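Local coordinates for probable sulfate-binding lipoprotein SubI (Mycobacterium tuberculosis, PDB 6DDN), which probably binds sulfate outside the cell membrane and carries it to an uptake system, at residues A184-K189 / R194-G199. Numbering follows the deposited sequence.
Sequences APYAAK and RNNQAG
Tyr186, near the end of helix 177-190, reaches across to the first turn of helix 196-210 and meets Asn196 and Gly199. Its CB leaves the helix beside the partner segment rather than straight at it, but with CG turned anti to the backbone N (chi1 170°) the ring reaches out to that first turn. CD1 comes first, 3.5 Å from Gly199 CA; Gly199 has no side chain, so the ring edge rests directly on its backbone, and the CA atoms of Tyr186 and Gly199 are 4.3 Å apart, the nearest CA pair of the two segments. One atom further, CE1 lies 3.6 Å from the backbone O of Asn196. At the tip, Tyr186 OH donates a short hydrogen bond of 2.6 Å to Asn196 OD1, meeting the carbonyl at a C=O...donor angle of 126° and slightly tilted from its plane. Ring and amide planes stand 70° apart. Tyrosine suits this place because its ring edge lies against Gly199 while its hydroxyl finds an acceptor in the side-chain carbonyl that asparagine supplies; the ring also packs edge-to-face with Phe336. One turn on, Lys189 lays its aliphatic CB 3.8 Å from Ala198 O, while its bent chain carries NZ away to a salt bridge with Asp158. Asn195 is at the N-cap position. Two consecutive helices, joined by a short loop, thus pack where one ends and the next begins, at the periphery of the type 2 periplasmic-binding-protein fold.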
loop_
_atom_site.group_PDB
_atom_site.type_symbol
_atom_site.label_atom_id
_atom_site.label_comp_id
_atom_site.label_asym_id
_atom_site.label_seq_id
_atom_site.Cartn_x
_atom_site.Cartn_y
_atom_site.Cartn_z
ATOM N N ALA A 184 6.988 9.389 3.513
ATOM C CA ALA A 184 6.160 10.535 3.882
ATOM C C ALA A 184 6.868 11.488 4.837
ATOM O O ALA A 184 6.915 12.696 4.542
ATOM C CB ALA A 184 4.825 10.047 4.455
ATOM N N PRO A 185 7.435 11.047 5.965
ATOM C CA PRO A 185 8.127 12.006 6.834
ATOM C C PRO A 185 9.382 12.576 6.204
ATOM O O PRO A 185 9.730 13.731 6.480
ATOM C CB PRO A 185 8.444 11.176 8.082
ATOM C CG PRO A 185 8.579 9.802 7.573
ATOM C CD PRO A 185 7.517 9.683 6.516
ATOM N N TYR A 186 10.075 11.805 5.364
ATOM C CA TYR A 186 11.219 12.355 4.650
ATOM C C TYR A 186 10.780 13.459 3.699
ATOM O O TYR A 186 11.333 14.563 3.713
ATOM C CB TYR A 186 11.956 11.260 3.884
ATOM C CG TYR A 186 12.990 11.830 2.942
ATOM C CD1 TYR A 186 14.189 12.335 3.426
ATOM C CD2 TYR A 186 12.757 11.891 1.575
ATOM C CE1 TYR A 186 15.134 12.872 2.575
ATOM C CE2 TYR A 186 13.695 12.428 0.714
ATOM C CZ TYR A 186 14.882 12.915 1.219
ATOM O OH TYR A 186 15.823 13.449 0.368
ATOM N N ALA A 187 9.782 13.172 2.858
ATOM C CA ALA A 187 9.281 14.178 1.929
ATOM C C ALA A 187 8.741 15.395 2.670
ATOM O O ALA A 187 8.920 16.534 2.225
ATOM C CB ALA A 187 8.203 13.572 1.032
ATOM N N ALA A 188 8.083 15.173 3.811
ATOM C CA ALA A 188 7.511 16.286 4.562
ATOM C C ALA A 188 8.600 17.156 5.177
ATOM O O ALA A 188 8.606 18.379 5.000
ATOM C CB ALA A 188 6.567 15.760 5.644
ATOM N N LYS A 189 9.537 16.541 5.900
ATOM C CA LYS A 189 10.571 17.296 6.597
ATOM C C LYS A 189 11.688 17.779 5.680
ATOM O O LYS A 189 12.518 18.582 6.121
ATOM C CB LYS A 189 11.158 16.452 7.727
ATOM C CG LYS A 189 10.195 16.259 8.878
ATOM C CD LYS A 189 9.558 17.582 9.265
ATOM C CE LYS A 189 8.959 17.527 10.654
ATOM N NZ LYS A 189 8.185 18.763 10.963
ATOM N N ARG A 194 14.421 18.888 -1.095
ATOM C CA ARG A 194 15.192 20.122 -1.177
ATOM C C ARG A 194 16.260 20.163 -0.089
ATOM O O ARG A 194 17.457 20.141 -0.390
ATOM C CB ARG A 194 14.268 21.339 -1.104
ATOM C CG ARG A 194 13.609 21.645 -2.444
ATOM C CD ARG A 194 12.173 22.097 -2.285
ATOM N NE ARG A 194 11.438 22.077 -3.548
ATOM C CZ ARG A 194 10.430 21.250 -3.819
ATOM N NH1 ARG A 194 10.029 20.365 -2.917
ATOM N NH2 ARG A 194 9.820 21.308 -4.994
ATOM N N ASN A 195 15.845 20.209 1.176
ATOM C CA ASN A 195 16.786 20.081 2.288
ATOM C C ASN A 195 16.827 18.603 2.668
ATOM O O ASN A 195 16.144 18.130 3.579
ATOM C CB ASN A 195 16.375 20.990 3.441
ATOM C CG ASN A 195 17.087 20.660 4.731
ATOM O OD1 ASN A 195 16.633 19.824 5.494
ATOM N ND2 ASN A 195 18.193 21.332 4.989
ATOM N N ASN A 196 17.633 17.850 1.913
ATOM C CA ASN A 196 17.685 16.402 2.081
ATOM C C ASN A 196 18.159 15.997 3.470
ATOM O O ASN A 196 17.828 14.899 3.930
ATOM C CB ASN A 196 18.589 15.786 1.005
ATOM C CG ASN A 196 19.015 14.365 1.332
ATOM O OD1 ASN A 196 18.347 13.402 0.955
ATOM N ND2 ASN A 196 20.145 14.226 2.020
ATOM N N GLN A 197 18.898 16.866 4.162
ATOM C CA GLN A 197 19.489 16.463 5.433
ATOM C C GLN A 197 18.463 16.416 6.562
ATOM O O GLN A 197 18.448 15.450 7.332
ATOM C CB GLN A 197 20.653 17.390 5.791
ATOM C CG GLN A 197 21.437 16.964 7.033
ATOM C CD GLN A 197 22.001 15.549 6.945
ATOM O OE1 GLN A 197 22.195 15.002 5.857
ATOM N NE2 GLN A 197 22.271 14.953 8.100
ATOM N N ALA A 198 17.596 17.427 6.694
ATOM C CA ALA A 198 16.616 17.361 7.778
ATOM C C ALA A 198 15.525 16.340 7.502
ATOM O O ALA A 198 14.845 15.915 8.440
ATOM C CB ALA A 198 15.979 18.724 8.053
ATOM N N GLY A 199 15.333 15.946 6.244
ATOM C CA GLY A 199 14.526 14.768 5.983
ATOM C C GLY A 199 15.159 13.524 6.571
ATOM O O GLY A 199 14.514 12.763 7.299
#